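Local coordinates for protein malate dehydrogenase (Pyrococcus horikoshii, PDB 1V9N) that catalyses the NAD-dependent interconversion of (S)-malate and oxaloacetate, working as a homodimer of the LDH2/MDH2 oxidoreductase family, at residues 89-94 with 121-126; 148-153 with 276-281; 163-168 with 244-249. All blocks are in the same frame, centred on the assembly; numbering follows the deposited sequence.

Interaction 1. Residues 89-94 with 121-126; sequences LIDGDE and IARNSN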
# COMPACT_ATOMS: atom_id res chain seq x y z
N LEU A 89 17.64 -11.77 3.32
CA LEU A 89 18.00 -10.86 2.24
C LEU A 89 18.66 -11.78 1.22
O LEU A 89 19.67 -12.41 1.50
CB LEU A 89 18.96 -9.78 2.73
CG LEU A 89 19.63 -8.91 1.66
CD1 LEU A 89 18.59 -8.34 0.72
CD2 LEU A 89 20.43 -7.80 2.33
N ILE A 90 18.06 -11.85 0.04
CA ILE A 90 18.53 -12.73 -1.03
C ILE A 90 19.12 -11.98 -2.23
O ILE A 90 18.65 -10.90 -2.58
CB ILE A 90 17.35 -13.58 -1.57
CG1 ILE A 90 16.70 -14.39 -0.44
CG2 ILE A 90 17.80 -14.45 -2.72
CD1 ILE A 90 17.62 -15.34 0.27
N ASP A 91 20.13 -12.57 -2.85
CA ASP A 91 20.72 -12.00 -4.06
C ASP A 91 20.36 -13.01 -5.15
O ASP A 91 20.78 -14.17 -5.10
CB ASP A 91 22.23 -11.84 -3.96
CG ASP A 91 22.82 -11.07 -5.14
OD1 ASP A 91 22.80 -11.61 -6.27
OD2 ASP A 91 23.28 -9.91 -4.95
N GLY A 92 19.58 -12.57 -6.13
CA GLY A 92 19.13 -13.44 -7.21
C GLY A 92 20.14 -13.92 -8.23
O GLY A 92 19.82 -14.78 -9.06
N ASP A 93 21.36 -13.39 -8.18
CA ASP A 93 22.41 -13.80 -9.10
C ASP A 93 21.94 -13.72 -10.56
O ASP A 93 22.30 -14.56 -11.38
CB ASP A 93 22.88 -15.22 -8.75
CG ASP A 93 24.20 -15.59 -9.42
OD1 ASP A 93 25.06 -14.71 -9.59
OD2 ASP A 93 24.39 -16.79 -9.75
N GLU A 94 21.13 -12.71 -10.86
CA GLU A 94 20.59 -12.45 -12.19
C GLU A 94 19.74 -13.56 -12.81
O GLU A 94 19.59 -13.63 -14.03
CB GLU A 94 21.73 -12.07 -13.15
CG GLU A 94 22.50 -10.85 -12.67
CD GLU A 94 23.36 -10.21 -13.74
OE1 GLU A 94 22.87 -10.01 -14.88
OE2 GLU A 94 24.53 -9.88 -13.44
N ILE A 121 13.44 -10.36 1.11
CA ILE A 121 13.67 -9.32 0.13
C ILE A 121 14.78 -9.78 -0.80
O ILE A 121 15.76 -10.39 -0.36
CB ILE A 121 14.02 -8.00 0.82
CG1 ILE A 121 12.84 -7.59 1.72
CG2 ILE A 121 14.32 -6.93 -0.20
CD1 ILE A 121 13.08 -6.38 2.55
N ALA A 122 14.63 -9.50 -2.08
CA ALA A 122 15.62 -9.92 -3.05
C ALA A 122 16.11 -8.80 -3.95
O ALA A 122 15.35 -7.90 -4.31
CB ALA A 122 15.05 -11.06 -3.91
N ARG A 123 17.40 -8.84 -4.27
CA ARG A 123 17.99 -7.85 -5.17
C ARG A 123 18.66 -8.67 -6.26
O ARG A 123 18.72 -9.90 -6.18
CB ARG A 123 19.04 -7.00 -4.45
CG ARG A 123 20.29 -7.78 -4.08
CD ARG A 123 21.28 -6.90 -3.32
NE ARG A 123 22.50 -7.63 -2.99
CZ ARG A 123 23.21 -7.42 -1.89
NH1 ARG A 123 22.80 -6.51 -1.01
NH2 ARG A 123 24.32 -8.10 -1.66
N ASN A 124 19.19 -7.97 -7.26
CA ASN A 124 19.89 -8.61 -8.38
C ASN A 124 19.06 -9.70 -9.04
O ASN A 124 19.55 -10.81 -9.30
CB ASN A 124 21.23 -9.16 -7.90
CG ASN A 124 22.17 -9.49 -9.06
OD1 ASN A 124 22.02 -8.96 -10.15
ND2 ASN A 124 23.14 -10.37 -8.81
N SER A 125 17.80 -9.39 -9.31
CA SER A 125 16.88 -10.31 -9.96
C SER A 125 16.46 -9.75 -11.32
O SER A 125 17.10 -8.84 -11.86
CB SER A 125 15.66 -10.53 -9.06
OG SER A 125 14.76 -11.48 -9.61
N ASN A 126 15.38 -10.29 -11.88
CA ASN A 126 14.87 -9.86 -13.18
C ASN A 126 13.35 -9.74 -13.12
O ASN A 126 12.74 -10.10 -12.12
CB ASN A 126 15.29 -10.86 -14.27
CG ASN A 126 16.67 -10.57 -14.83
OD1 ASN A 126 16.85 -9.56 -15.52
ND2 ASN A 126 17.64 -11.43 -14.54
O HOH W 1 25.98 -10.12 -3.41
O HOH W 2 25.78 -9.94 -10.93

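Interaction 2. Residues 148-153 with 276-281; sequences MTNSRP and SNVCHF. With NDP (NADPH dihydro-nicotinamide-adenine-dinucleotide phosphate), chain B.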
# COMPACT_ATOMS: atom_id res chain seq x y z
N MSE A 148 5.79 -7.33 -3.80
CA MSE A 148 6.01 -6.08 -4.51
C MSE A 148 7.29 -6.24 -5.31
O MSE A 148 8.10 -7.14 -5.03
CB MSE A 148 6.24 -4.92 -3.53
CG MSE A 148 5.14 -4.65 -2.54
SE MSE A 148 5.76 -3.34 -1.22
CE MSE A 148 4.46 -3.71 0.17
N THR A 149 7.46 -5.37 -6.30
CA THR A 149 8.65 -5.38 -7.14
C THR A 149 8.79 -4.00 -7.78
O THR A 149 7.80 -3.33 -8.05
CB THR A 149 8.54 -6.43 -8.27
OG1 THR A 149 9.75 -6.45 -9.03
CG2 THR A 149 7.37 -6.10 -9.21
N ASN A 150 10.03 -3.57 -7.99
CA ASN A 150 10.23 -2.29 -8.65
C ASN A 150 10.40 -2.64 -10.13
O ASN A 150 10.29 -3.81 -10.51
CB ASN A 150 11.45 -1.55 -8.08
CG ASN A 150 12.74 -2.32 -8.22
OD1 ASN A 150 12.79 -3.37 -8.86
ND2 ASN A 150 13.80 -1.79 -7.62
N SER A 151 10.64 -1.63 -10.96
CA SER A 151 10.79 -1.90 -12.38
C SER A 151 11.51 -0.77 -13.09
O SER A 151 12.08 0.12 -12.46
CB SER A 151 9.41 -2.10 -13.01
OG SER A 151 8.63 -0.91 -12.92
N ARG A 152 11.49 -0.82 -14.42
CA ARG A 152 12.14 0.20 -15.23
C ARG A 152 11.41 1.52 -15.02
O ARG A 152 10.21 1.54 -14.74
CB ARG A 152 12.08 -0.18 -16.71
CG ARG A 152 12.76 -1.49 -17.04
CD ARG A 152 12.77 -1.77 -18.54
NE ARG A 152 11.42 -1.82 -19.11
CZ ARG A 152 10.83 -0.80 -19.72
NH1 ARG A 152 11.47 0.35 -19.87
NH2 ARG A 152 9.60 -0.94 -20.20
N PRO A 153 12.13 2.65 -15.14
CA PRO A 153 11.48 3.95 -14.95
C PRO A 153 10.47 4.21 -16.06
O PRO A 153 10.81 4.19 -17.25
CB PRO A 153 12.66 4.93 -14.98
CG PRO A 153 13.65 4.23 -15.88
CD PRO A 153 13.57 2.80 -15.40
N SER A 276 20.38 -6.16 -14.49
CA SER A 276 19.12 -5.42 -14.55
C SER A 276 18.80 -4.90 -13.15
O SER A 276 18.26 -3.80 -12.98
CB SER A 276 17.98 -6.32 -15.03
OG SER A 276 18.20 -6.77 -16.35
N ASN A 277 19.14 -5.71 -12.16
CA ASN A 277 18.95 -5.39 -10.75
C ASN A 277 17.51 -5.09 -10.35
O ASN A 277 17.23 -4.10 -9.67
CB ASN A 277 19.89 -4.24 -10.36
CG ASN A 277 20.36 -4.33 -8.91
OD1 ASN A 277 20.12 -5.33 -8.23
ND2 ASN A 277 21.03 -3.29 -8.44
N VAL A 278 16.57 -5.93 -10.78
CA VAL A 278 15.18 -5.76 -10.39
C VAL A 278 15.16 -6.29 -8.96
O VAL A 278 15.83 -7.29 -8.67
CB VAL A 278 14.22 -6.60 -11.26
CG1 VAL A 278 12.80 -6.45 -10.74
CG2 VAL A 278 14.29 -6.16 -12.71
N CYS A 279 14.43 -5.63 -8.08
CA CYS A 279 14.36 -6.07 -6.69
C CYS A 279 12.93 -6.39 -6.28
O CYS A 279 11.99 -5.80 -6.80
CB CYS A 279 14.95 -4.99 -5.77
SG CYS A 279 16.72 -4.61 -6.11
N HIS A 280 12.77 -7.34 -5.36
CA HIS A 280 11.44 -7.74 -4.92
C HIS A 280 11.29 -7.73 -3.40
O HIS A 280 12.28 -7.78 -2.67
CB HIS A 280 11.11 -9.16 -5.39
CG HIS A 280 11.56 -9.47 -6.79
ND1 HIS A 280 11.24 -8.68 -7.87
CD2 HIS A 280 12.27 -10.51 -7.29
CE1 HIS A 280 11.73 -9.22 -8.97
NE2 HIS A 280 12.36 -10.34 -8.65
N PHE A 281 10.05 -7.69 -2.95
CA PHE A 281 9.71 -7.71 -1.53
C PHE A 281 8.65 -8.80 -1.34
O PHE A 281 7.66 -8.84 -2.08
CB PHE A 281 9.12 -6.36 -1.10
CG PHE A 281 8.63 -6.33 0.33
CD1 PHE A 281 9.50 -6.05 1.38
CD2 PHE A 281 7.29 -6.60 0.63
CE1 PHE A 281 9.05 -6.03 2.70
CE2 PHE A 281 6.83 -6.59 1.94
CZ PHE A 281 7.72 -6.30 2.99
PA NDP B . -5.97 -3.86 -12.75
O1A NDP B . -6.26 -4.79 -13.82
O2A NDP B . -6.46 -2.44 -12.75
O5B NDP B . -6.45 -4.58 -11.36
C5B NDP B . -6.27 -3.94 -10.08
C4B NDP B . -6.80 -4.94 -9.04
O4B NDP B . -8.17 -4.56 -8.83
C3B NDP B . -6.82 -6.40 -9.39
O3B NDP B . -6.48 -7.16 -8.19
C2B NDP B . -8.21 -6.72 -9.84
O2B NDP B . -8.66 -8.08 -9.72
C1B NDP B . -8.99 -5.70 -9.06
N9A NDP B . -10.20 -5.18 -9.74
C8A NDP B . -10.40 -4.87 -11.12
N7A NDP B . -11.61 -4.40 -11.33
C5A NDP B . -12.24 -4.38 -10.11
C6A NDP B . -13.54 -3.99 -9.65
N6A NDP B . -14.44 -3.51 -10.50
N1A NDP B . -13.85 -4.11 -8.31
C2A NDP B . -12.93 -4.61 -7.42
N3A NDP B . -11.68 -5.00 -7.76
C4A NDP B . -11.39 -4.86 -9.13
O3 NDP B . -4.44 -3.77 -12.40
PN NDP B . -3.09 -3.30 -13.08
O1N NDP B . -2.58 -2.23 -12.23
O2N NDP B . -3.53 -2.94 -14.47
O5D NDP B . -2.24 -4.64 -13.02
C5D NDP B . -1.45 -5.13 -14.15
C4D NDP B . -0.72 -6.47 -13.77
O4D NDP B . 0.65 -6.29 -14.11
C3D NDP B . -0.72 -6.88 -12.27
O3D NDP B . -0.94 -8.29 -12.20
C2D NDP B . 0.63 -6.44 -11.73
O2D NDP B . 1.04 -7.25 -10.65
C1D NDP B . 1.52 -6.56 -13.00
N1N NDP B . 2.66 -5.61 -13.05
C2N NDP B . 3.96 -6.18 -13.00
C3N NDP B . 5.08 -5.25 -13.05
C7N NDP B . 6.45 -5.78 -13.02
O7N NDP B . 7.45 -5.06 -13.06
N7N NDP B . 6.67 -7.12 -12.93
C4N NDP B . 4.81 -3.85 -13.15
C5N NDP B . 3.52 -3.32 -13.19
C6N NDP B . 2.44 -4.19 -13.14
P2B NDP B . -8.73 -9.12 -10.87
O1X NDP B . -10.01 -9.78 -10.61
O2X NDP B . -7.58 -10.08 -10.76
O3X NDP B . -8.71 -8.40 -12.22

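Interaction 3. Residues 163-168 with 244-249; sequences RILGTN and KGYGLS. With NDP (NADPH dihydro-nicotinamide-adenine-dinucleotide phosphate), chain C.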
# COMPACT_ATOMS: atom_id res chain seq x y z
N ARG A 163 10.51 10.19 -16.81
CA ARG A 163 10.18 8.82 -16.43
C ARG A 163 11.23 8.50 -15.38
O ARG A 163 12.40 8.29 -15.72
CB ARG A 163 10.38 7.85 -17.59
CG ARG A 163 9.43 7.96 -18.76
CD ARG A 163 9.71 6.81 -19.72
NE ARG A 163 8.86 6.82 -20.91
CZ ARG A 163 8.92 5.90 -21.86
NH1 ARG A 163 9.78 4.89 -21.77
NH2 ARG A 163 8.11 5.98 -22.92
N ILE A 164 10.85 8.47 -14.12
CA ILE A 164 11.82 8.16 -13.08
C ILE A 164 11.39 7.07 -12.12
O ILE A 164 12.23 6.33 -11.61
CB ILE A 164 12.19 9.44 -12.28
CG1 ILE A 164 13.26 10.22 -13.06
CG2 ILE A 164 12.69 9.09 -10.88
CD1 ILE A 164 13.90 11.33 -12.29
N LEU A 165 10.08 6.95 -11.90
CA LEU A 165 9.54 5.93 -11.00
C LEU A 165 9.05 4.71 -11.76
O LEU A 165 8.67 4.81 -12.94
CB LEU A 165 8.39 6.52 -10.18
CG LEU A 165 8.67 7.83 -9.43
CD1 LEU A 165 7.39 8.31 -8.79
CD2 LEU A 165 9.75 7.60 -8.37
N GLY A 166 9.03 3.56 -11.10
CA GLY A 166 8.55 2.35 -11.74
C GLY A 166 7.06 2.18 -11.53
O GLY A 166 6.46 2.87 -10.71
N THR A 167 6.44 1.26 -12.27
CA THR A 167 5.02 1.01 -12.13
C THR A 167 4.78 0.19 -10.85
O THR A 167 3.65 -0.10 -10.47
CB THR A 167 4.46 0.29 -13.37
OG1 THR A 167 5.36 -0.75 -13.78
CG2 THR A 167 4.31 1.30 -14.51
N ASN A 168 5.90 -0.17 -10.22
CA ASN A 168 5.97 -0.88 -8.95
C ASN A 168 4.64 -1.36 -8.36
O ASN A 168 4.01 -0.65 -7.58
CB ASN A 168 6.69 0.02 -7.96
CG ASN A 168 8.01 0.53 -8.51
OD1 ASN A 168 8.47 0.06 -9.56
ND2 ASN A 168 8.63 1.46 -7.82
N LYS A 244 -0.27 10.52 -3.97
CA LYS A 244 -0.41 9.29 -3.21
C LYS A 244 0.09 8.10 -4.03
O LYS A 244 0.83 7.27 -3.52
CB LYS A 244 -1.87 9.07 -2.80
CG LYS A 244 -2.36 10.10 -1.79
CD LYS A 244 -3.82 9.86 -1.40
CE LYS A 244 -4.23 10.85 -0.33
NZ LYS A 244 -5.60 10.59 0.19
N GLY A 245 -0.32 8.04 -5.29
CA GLY A 245 0.13 6.95 -6.14
C GLY A 245 1.65 7.04 -6.26
O GLY A 245 2.34 6.03 -6.40
N TYR A 246 2.15 8.27 -6.21
CA TYR A 246 3.58 8.55 -6.29
C TYR A 246 4.27 8.05 -5.02
O TYR A 246 5.37 7.49 -5.08
CB TYR A 246 3.75 10.06 -6.52
CG TYR A 246 5.06 10.73 -6.14
CD1 TYR A 246 6.30 10.10 -6.29
CD2 TYR A 246 5.06 12.06 -5.70
CE1 TYR A 246 7.50 10.77 -6.00
CE2 TYR A 246 6.24 12.73 -5.41
CZ TYR A 246 7.45 12.09 -5.56
OH TYR A 246 8.60 12.80 -5.26
N GLY A 247 3.62 8.22 -3.88
CA GLY A 247 4.20 7.77 -2.63
C GLY A 247 4.23 6.25 -2.56
O GLY A 247 5.21 5.66 -2.10
N LEU A 248 3.15 5.61 -3.00
CA LEU A 248 3.06 4.16 -3.00
C LEU A 248 4.18 3.56 -3.85
O LEU A 248 4.73 2.51 -3.52
CB LEU A 248 1.69 3.72 -3.56
CG LEU A 248 0.48 4.04 -2.68
CD1 LEU A 248 -0.81 3.85 -3.47
CD2 LEU A 248 0.48 3.14 -1.45
N SER A 249 4.50 4.23 -4.95
CA SER A 249 5.57 3.77 -5.83
C SER A 249 6.90 3.80 -5.09
O SER A 249 7.73 2.90 -5.25
CB SER A 249 5.66 4.63 -7.08
OG SER A 249 6.73 4.20 -7.90
PA NDP C . -2.38 14.26 2.02
O1A NDP C . -2.33 15.49 2.78
O2A NDP C . -2.97 14.17 0.64
O5B NDP C . -0.85 13.67 1.98
C5B NDP C . -0.54 12.43 1.32
C4B NDP C . 0.97 12.21 1.54
O4B NDP C . 1.59 12.76 0.37
C3B NDP C . 1.63 12.88 2.72
O3B NDP C . 2.63 11.96 3.25
C2B NDP C . 2.27 14.12 2.20
O2B NDP C . 3.38 14.65 2.94
C1B NDP C . 2.55 13.72 0.79
N9A NDP C . 2.46 14.83 -0.21
C8A NDP C . 1.54 15.91 -0.27
N7A NDP C . 1.77 16.66 -1.33
C5A NDP C . 2.83 16.10 -1.98
C6A NDP C . 3.56 16.42 -3.17
N6A NDP C . 3.22 17.48 -3.91
N1A NDP C . 4.62 15.62 -3.56
C2A NDP C . 4.97 14.52 -2.81
N3A NDP C . 4.34 14.14 -1.67
C4A NDP C . 3.27 14.98 -1.31
O3 NDP C . -3.02 13.07 2.81
PN NDP C . -4.42 12.66 3.43
O1N NDP C . -4.80 11.43 2.74
O2N NDP C . -5.26 13.88 3.18
O5D NDP C . -4.04 12.46 4.96
C5D NDP C . -4.85 12.98 6.05
C4D NDP C . -4.21 12.60 7.44
O4D NDP C . -5.24 12.00 8.21
C3D NDP C . -3.05 11.57 7.43
O3D NDP C . -2.05 12.02 8.35
C2D NDP C . -3.69 10.25 7.81
O2D NDP C . -2.76 9.39 8.44
C1D NDP C . -4.86 10.72 8.71
N1N NDP C . -6.05 9.83 8.69
C2N NDP C . -6.36 9.17 9.91
C3N NDP C . -7.53 8.30 9.90
C7N NDP C . -7.92 7.60 11.13
O7N NDP C . -8.90 6.86 11.21
N7N NDP C . -7.18 7.76 12.27
C4N NDP C . -8.27 8.17 8.69
C5N NDP C . -7.94 8.82 7.51
C6N NDP C . -6.83 9.66 7.50
P2B NDP C . 3.33 15.84 3.94
O1X NDP C . 4.56 16.58 3.60
O2X NDP C . 3.36 15.33 5.34
O3X NDP C . 2.08 16.67 3.69
O HOH W 3 9.71 4.18 -8.19

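Interaction 1. Residues 89-94 with 121-126
D91 divides its carboxylate between two side chains of the neighbouring segment. OD2 receives NE of R123 at 3.1 Å in an almost straight salt bridge, 173° at the hydrogen. This oxygen sits at the edge of the guanidinium, in its plane, whereas the carboxylate is turned 84° against that plane. A water joins the same OD2 to NH2 of R123. The other oxygen, OD1, offers its syn lone pair to ND2 of N124 at 2.8 Å, and on its anti side it accepts the backbone N of D93 at 3.0 Å, closing an Asx turn. With CG anti to the backbone N (chi1 -172°), the carboxylate swings over to R123 and N124, and three protein donors, with the water as a fourth, limit its rotation.

The strands that carry these groups, 87-91 and 117-125, run parallel in a beta-alpha-beta unit, connected by helix 97-115. I90 N donates to I121 O at 2.8 Å, and R123 N returns to I90 O. Just beyond the end of strand 87-91, G92 N reaches R123 O. I90 and A122 share one face of the sheet, their CB atoms in contact, and A122 also packs on V100 and S104 of the helix. N124, D93 and E94 all have positive phi where the two chains turn. The turn brings E94 N to N124 O at 2.9 Å, while CG of E94 comes over to OD1 of N124, 3.2 Å away, the two side chains crossing at a slant.

Further out, S260 O holds NH1 of R123, G275 N holds OE1 of E94, and N277 OD1 accepts the backbone N of N124. On the face carrying L89 and I121, I291 and F290 of the second subunit pack against these two residues.

Interaction 2. Residues 148-153 with 276-281
The H280 imidazole meets T149 at its edge: OG1 lies in the ring plane, 2.9 Å from ND1, in a hydrogen bond that either atom could donate. NE2 of the same ring bonds to S125 OG, and Y128 stacks with the ring, which together probably fix its orientation. The F281 ring is met obliquely by selenomethionine M148, whose SE stands 4.8 Å from the ring centroid in a Met-aromatic contact; the two side chains lie side by side, M148 touching V252 and L255, and F281 touching L255 and S256, of helix 242-258.

These pairs belong to neighbouring antiparallel strands of the central mixed sheet. M148 and F281 form the hydrogen-bonded pair, with F281 N to M148 O at 2.9 Å, and T149 and H280 the non-hydrogen-bonded one. Where strand 144-149 ends, N150 continues the pairing with both backbone and side chain: its N donates to C279 O, and OD1 accepts C279 N at 2.9 Å, while its ND2 is held by D253.

The T149 chi1 of -177° directs the hydroxyl at H280 and leaves CG2 beside the nicotinamide carboxamide of NADPH, 3.9 Å from N7N. S151 CB approaches O7N of that group at 3.6 Å.

Interaction 3. Residues 163-168 with 244-249
I164 and L165 form a classic beta bulge opposite V155, and the chain then runs irregularly past helix 242-258, where the closest CA atoms are those of N168 and S249, 5.6 Å apart. L165 reaches the helix with one methyl: its CD1 lies 3.3 Å from CD1 of Y246, a tight contact, with the two side chains crossing at about a right angle. On its other side the tyrosine ring approaches the adenine of NADPH obliquely, CE2 to C2A 3.4 Å, and its OH bonds to W320 O of the second subunit.

N168 turns ND2 to S249 O at 3.1 Å, with that oxygen in the amide plane; D253 and S265 also engage this nitrogen. S249 OG comes within 3.1 Å of G166 O, and one water contacts both this hydroxyl and G166 N.

K244 extends away from the loop, NZ donating to the phosphate oxygen O1N at 2.8 Å and also to backbone carbonyls of the second subunit. The helix thus offers neutral hydrogen bonds and a methyl-ring contact to the loop, but an ammonium group to the phosphate, where opposite charges probably strengthen coenzyme binding across the dimer interface.

In the fold
From the N terminus, interaction 1 is the first to open and close: its second segment returns beside its first after helix 97-115, completing a beta-alpha-beta unit before the others begin. Interaction 2 then opens at the end of strand 144-149. Interaction 3 opens soon after, at 163-168, and closes at 244-249 before 276-281 finally closes interaction 2, so the shorter loop lies within the longer and neither crosses the other. Strands 117-125 and 278-285 are neighbours, placing interactions 1 and 2 in one mixed sheet. Interaction 3 connects to 148-153 through S151 and T167, tying helix 242-258 to the coenzyme-binding end of that sheet.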